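Long-range contact in uncharacterized LolA superfamily protein NE2245 (Nitrosomonas europaea ATCC 19718, PDB 3BUU), which is of unknown function but, as a member of the LolA superfamily, probably binds lipid or lipoprotein acyl chains in the periplasm: residues Val7-Ile19 against Leu148-Lys160. Sequence-based numbering, arbitrary orientation.
Sequences VTAQSILEKADEI and LLWVNQSNFRPYK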
loop_
_atom_site.group_PDB
_atom_site.type_symbol
_atom_site.label_atom_id
_atom_site.label_comp_id
_atom_site.label_asym_id
_atom_site.label_seq_id
_atom_site.Cartn_x
_atom_site.Cartn_y
_atom_site.Cartn_z
ATOM N N VAL A 7 3.675 23.903 -10.217
ATOM C CA VAL A 7 3.413 22.669 -9.516
ATOM C C VAL A 7 2.111 22.840 -8.713
ATOM O O VAL A 7 1.913 23.905 -8.133
ATOM C CB VAL A 7 4.674 22.480 -8.566
ATOM C CG1 VAL A 7 4.510 21.406 -7.633
ATOM C CG2 VAL A 7 5.942 22.304 -9.394
ATOM N N THR A 8 1.281 21.805 -8.691
ATOM C CA THR A 8 0.090 21.854 -7.897
ATOM C C THR A 8 0.127 20.693 -6.907
ATOM O O THR A 8 0.872 19.728 -7.101
ATOM C CB THR A 8 -1.176 21.756 -8.751
ATOM O OG1 THR A 8 -1.293 20.413 -9.239
ATOM C CG2 THR A 8 -1.144 22.758 -9.897
ATOM N N ALA A 9 -0.668 20.742 -5.859
ATOM C CA ALA A 9 -0.749 19.576 -4.949
ATOM C C ALA A 9 -1.107 18.306 -5.727
ATOM O O ALA A 9 -0.565 17.236 -5.464
ATOM C CB ALA A 9 -1.741 19.859 -3.832
ATOM N N GLN A 10 -2.037 18.430 -6.662
ATOM C CA GLN A 10 -2.447 17.283 -7.468
ATOM C C GLN A 10 -1.283 16.747 -8.297
ATOM O O GLN A 10 -1.068 15.513 -8.381
ATOM C CB GLN A 10 -3.585 17.714 -8.388
ATOM C CG GLN A 10 -4.879 17.884 -7.660
ATOM C CD GLN A 10 -5.036 19.177 -6.831
ATOM O OE1 GLN A 10 -4.276 20.199 -6.973
ATOM N NE2 GLN A 10 -6.072 19.143 -5.941
ATOM N N SER A 11 -0.517 17.634 -8.922
ATOM C CA SER A 11 0.593 17.164 -9.751
ATOM C C SER A 11 1.712 16.562 -8.931
ATOM O O SER A 11 2.322 15.598 -9.358
ATOM C CB SER A 11 1.080 18.221 -10.735
ATOM O OG SER A 11 1.803 19.242 -10.101
ATOM N N ILE A 12 1.964 17.105 -7.738
ATOM C CA ILE A 12 2.964 16.556 -6.843
ATOM C C ILE A 12 2.562 15.122 -6.476
ATOM O O ILE A 12 3.374 14.202 -6.520
ATOM C CB ILE A 12 3.123 17.420 -5.574
ATOM C CG1 ILE A 12 3.688 18.806 -5.928
ATOM C CG2 ILE A 12 4.059 16.746 -4.586
ATOM C CD1 ILE A 12 3.522 19.782 -4.772
ATOM N N LEU A 13 1.304 14.939 -6.093
ATOM C CA LEU A 13 0.841 13.611 -5.710
ATOM C C LEU A 13 0.928 12.641 -6.882
ATOM O O LEU A 13 1.308 11.487 -6.694
ATOM C CB LEU A 13 -0.594 13.687 -5.179
ATOM C CG LEU A 13 -1.063 12.388 -4.546
ATOM C CD1 LEU A 13 -0.223 11.958 -3.371
ATOM C CD2 LEU A 13 -2.572 12.547 -4.183
ATOM N N GLU A 14 0.543 13.100 -8.069
ATOM C CA GLU A 14 0.637 12.265 -9.274
ATOM C C GLU A 14 2.059 11.807 -9.527
ATOM O O GLU A 14 2.321 10.648 -9.866
ATOM C CB GLU A 14 0.153 13.057 -10.504
ATOM C CG GLU A 14 -1.354 13.079 -10.668
ATOM C CD GLU A 14 -1.893 14.157 -11.602
ATOM O OE1 GLU A 14 -1.167 15.096 -11.999
ATOM O OE2 GLU A 14 -3.100 14.069 -11.914
ATOM N N LYS A 15 2.988 12.744 -9.385
ATOM C CA LYS A 15 4.395 12.450 -9.620
ATOM C C LYS A 15 4.930 11.477 -8.605
ATOM O O LYS A 15 5.687 10.556 -8.963
ATOM C CB LYS A 15 5.242 13.712 -9.715
ATOM C CG LYS A 15 4.897 14.532 -10.951
ATOM C CD LYS A 15 5.481 15.911 -11.015
ATOM C CE LYS A 15 4.935 16.642 -12.251
ATOM N NZ LYS A 15 5.299 15.929 -13.506
ATOM N N ALA A 16 4.561 11.651 -7.348
ATOM C CA ALA A 16 4.980 10.695 -6.321
ATOM C C ALA A 16 4.375 9.298 -6.580
ATOM O O ALA A 16 5.068 8.269 -6.466
ATOM C CB ALA A 16 4.621 11.233 -4.941
ATOM N N ASP A 17 3.078 9.254 -6.926
ATOM C CA ASP A 17 2.452 7.979 -7.275
ATOM C C ASP A 17 3.160 7.275 -8.426
ATOM O O ASP A 17 3.330 6.051 -8.392
ATOM C CB ASP A 17 1.007 8.167 -7.728
ATOM C CG ASP A 17 -0.038 8.296 -6.622
ATOM O OD1 ASP A 17 0.197 7.932 -5.461
ATOM O OD2 ASP A 17 -1.163 8.749 -7.010
ATOM N N GLU A 18 3.533 8.037 -9.463
ATOM C CA GLU A 18 4.156 7.429 -10.625
ATOM C C GLU A 18 5.591 6.970 -10.368
ATOM O O GLU A 18 6.072 6.104 -11.086
ATOM C CB GLU A 18 4.033 8.328 -11.828
ATOM C CG GLU A 18 4.989 9.399 -11.887
ATOM C CD GLU A 18 4.738 10.331 -13.074
ATOM O OE1 GLU A 18 3.756 10.125 -13.822
ATOM O OE2 GLU A 18 5.518 11.264 -13.260
ATOM N N ILE A 19 6.239 7.512 -9.335
ATOM C CA ILE A 19 7.514 6.991 -8.890
ATOM C C ILE A 19 7.324 5.685 -8.106
ATOM O O ILE A 19 8.102 4.749 -8.279
ATOM C CB ILE A 19 8.276 8.064 -8.129
ATOM C CG1 ILE A 19 8.781 9.102 -9.132
ATOM C CG2 ILE A 19 9.379 7.461 -7.267
ATOM C CD1 ILE A 19 9.222 10.392 -8.477
ATOM N N LEU A 148 -0.410 12.411 5.929
ATOM C CA LEU A 148 0.526 13.467 5.562
ATOM C C LEU A 148 1.661 12.785 4.833
ATOM O O LEU A 148 2.254 11.847 5.345
ATOM C CB LEU A 148 1.058 14.206 6.807
ATOM C CG LEU A 148 0.022 14.928 7.658
ATOM C CD1 LEU A 148 0.750 15.720 8.739
ATOM C CD2 LEU A 148 -0.922 15.772 6.844
ATOM N N LEU A 149 1.949 13.254 3.623
ATOM C CA LEU A 149 2.951 12.653 2.757
ATOM C C LEU A 149 4.042 13.675 2.448
ATOM O O LEU A 149 3.746 14.760 1.944
ATOM C CB LEU A 149 2.292 12.172 1.447
ATOM C CG LEU A 149 3.257 11.521 0.440
ATOM C CD1 LEU A 149 3.816 10.208 0.937
ATOM C CD2 LEU A 149 2.569 11.366 -0.895
ATOM N N TRP A 150 5.288 13.324 2.756
ATOM C CA TRP A 150 6.444 14.131 2.411
ATOM C C TRP A 150 6.943 13.712 1.034
ATOM O O TRP A 150 7.242 12.526 0.820
ATOM C CB TRP A 150 7.562 13.913 3.431
ATOM C CG TRP A 150 7.463 14.671 4.716
ATOM C CD1 TRP A 150 8.324 15.633 5.121
ATOM C CD2 TRP A 150 6.510 14.506 5.782
ATOM N NE1 TRP A 150 7.946 16.118 6.351
ATOM C CE2 TRP A 150 6.822 15.461 6.762
ATOM C CE3 TRP A 150 5.410 13.664 5.986
ATOM C CZ2 TRP A 150 6.115 15.601 7.940
ATOM C CZ3 TRP A 150 4.659 13.797 7.182
ATOM C CH2 TRP A 150 5.042 14.774 8.141
ATOM N N VAL A 151 7.070 14.674 0.131
ATOM C CA VAL A 151 7.504 14.449 -1.232
ATOM C C VAL A 151 8.713 15.351 -1.465
ATOM O O VAL A 151 8.644 16.573 -1.265
ATOM C CB VAL A 151 6.368 14.747 -2.230
ATOM C CG1 VAL A 151 6.886 14.547 -3.655
ATOM C CG2 VAL A 151 5.179 13.848 -1.989
ATOM N N ASN A 152 9.825 14.752 -1.876
ATOM C CA ASN A 152 11.038 15.544 -2.128
ATOM C C ASN A 152 10.792 16.556 -3.234
ATOM O O ASN A 152 10.313 16.209 -4.315
ATOM C CB ASN A 152 12.130 14.566 -2.545
ATOM C CG ASN A 152 13.506 15.144 -2.434
ATOM O OD1 ASN A 152 13.743 16.232 -2.875
ATOM N ND2 ASN A 152 14.419 14.396 -1.896
ATOM N N GLN A 153 11.128 17.821 -2.989
ATOM C CA GLN A 153 10.883 18.855 -3.994
ATOM C C GLN A 153 11.791 18.687 -5.191
ATOM O O GLN A 153 11.477 19.164 -6.273
ATOM C CB GLN A 153 11.107 20.233 -3.423
ATOM C CG GLN A 153 10.100 20.608 -2.332
ATOM C CD GLN A 153 10.230 22.042 -1.890
ATOM O OE1 GLN A 153 11.029 22.804 -2.432
ATOM N NE2 GLN A 153 9.508 22.400 -0.858
ATOM N N SER A 154 12.948 18.060 -5.013
ATOM C CA SER A 154 13.927 17.995 -6.079
ATOM C C SER A 154 13.491 17.037 -7.177
ATOM O O SER A 154 13.717 17.329 -8.349
ATOM C CB SER A 154 15.315 17.572 -5.522
ATOM O OG SER A 154 15.335 16.265 -5.018
ATOM N N ASN A 155 12.946 15.881 -6.817
ATOM C CA ASN A 155 12.697 14.787 -7.766
ATOM C C ASN A 155 11.343 14.115 -7.542
ATOM O O ASN A 155 11.079 13.104 -8.176
ATOM C CB ASN A 155 13.817 13.752 -7.702
ATOM C CG ASN A 155 14.011 13.194 -6.328
ATOM O OD1 ASN A 155 13.196 13.379 -5.429
ATOM N ND2 ASN A 155 15.141 12.523 -6.142
ATOM N N PHE A 156 10.496 14.676 -6.668
ATOM C CA PHE A 156 9.153 14.164 -6.409
ATOM C C PHE A 156 9.121 12.801 -5.790
ATOM O O PHE A 156 8.067 12.169 -5.741
ATOM C CB PHE A 156 8.243 14.244 -7.650
ATOM C CG PHE A 156 8.114 15.645 -8.170
ATOM C CD1 PHE A 156 7.219 16.550 -7.600
ATOM C CD2 PHE A 156 8.901 16.050 -9.239
ATOM C CE1 PHE A 156 7.107 17.856 -8.080
ATOM C CE2 PHE A 156 8.794 17.348 -9.743
ATOM C CZ PHE A 156 7.910 18.250 -9.169
ATOM N N ARG A 157 10.253 12.332 -5.266
ATOM C CA ARG A 157 10.223 11.022 -4.620
ATOM C C ARG A 157 9.409 11.063 -3.329
ATOM O O ARG A 157 9.566 11.976 -2.517
ATOM C CB ARG A 157 11.604 10.535 -4.262
ATOM C CG ARG A 157 12.406 10.007 -5.385
ATOM C CD ARG A 157 13.737 9.539 -4.862
ATOM N NE ARG A 157 14.538 9.177 -5.978
ATOM C CZ ARG A 157 15.729 8.630 -5.840
ATOM N NH1 ARG A 157 16.209 8.447 -4.617
ATOM N NH2 ARG A 157 16.420 8.287 -6.908
ATOM N N PRO A 158 8.610 10.013 -3.078
ATOM C CA PRO A 158 8.027 9.911 -1.727
ATOM C C PRO A 158 9.146 9.676 -0.725
ATOM O O PRO A 158 10.050 8.860 -0.966
ATOM C CB PRO A 158 7.069 8.712 -1.873
ATOM C CG PRO A 158 7.678 7.858 -2.952
ATOM C CD PRO A 158 8.328 8.833 -3.917
ATOM N N TYR A 159 9.013 10.314 0.437
ATOM C CA TYR A 159 10.022 10.231 1.468
ATOM C C TYR A 159 9.501 9.511 2.699
ATOM O O TYR A 159 10.098 8.541 3.150
ATOM C CB TYR A 159 10.524 11.645 1.804
ATOM C CG TYR A 159 11.442 11.740 2.989
ATOM C CD1 TYR A 159 12.643 11.056 3.031
ATOM C CD2 TYR A 159 11.105 12.537 4.063
ATOM C CE1 TYR A 159 13.478 11.159 4.130
ATOM C CE2 TYR A 159 11.921 12.640 5.158
ATOM C CZ TYR A 159 13.103 11.970 5.177
ATOM O OH TYR A 159 13.929 12.045 6.272
ATOM N N LYS A 160 8.392 9.991 3.265
ATOM C CA LYS A 160 7.817 9.385 4.443
ATOM C C LYS A 160 6.371 9.810 4.514
ATOM O O LYS A 160 5.931 10.747 3.823
ATOM C CB LYS A 160 8.598 9.811 5.713
ATOM C CG LYS A 160 8.372 11.235 6.161
ATOM C CD LYS A 160 9.196 11.590 7.393
ATOM C CE LYS A 160 8.840 13.009 7.889
ATOM N NZ LYS A 160 9.558 13.316 9.148
#
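The methylene CD of Lys-15 sits squarely over the centre of the Phe-156 ring, a CH-pi contact 3.6 Å from the centroid and 1° off the ring normal. The two side chains run side by side: Lys-15 CB lies 3.7 Å from Phe-156 CB, and the lysine stays extended until its last torsion bends (chi4 -61°); NZ, 5.6 Å from the ring centroid, adds at most a weak cation-pi attraction. Ile-12 CG1 and Val-7 CG1 border the same ring at its edge near CE1. Phe-156 occupies the turn between strands 146-152 and 158-164 with a positive phi, and its carbonyl faces the helix, where Ala-16 CA gives a CA-H...O contact to Phe-156 O at 3.5 Å. Ile-19 CD1 approaches Asn-155 O to 3.3 Å, while its other branch, CG2, packs on Pro-158 CD. Deeper in, Ile-12 CG2 reaches Val-151 CG1 at 3.7 Å, and Leu-13 and Leu-149 cross at about a right angle, CD1 touching CD2. Replacing Phe-156 with an alanine would probably leave the aliphatic chain of Lys-15 without its aromatic platform and open a gap beside Ile-12 and Val-7. The N-terminal helix thus packs across the turn end of this hairpin, at 81° to strand 148-152, within a mainly antiparallel LolA-like beta fold. With no hydrogen bond across it, the contact depends on apolar and CH-pi packing, supplemented by a single CA-H...O contact.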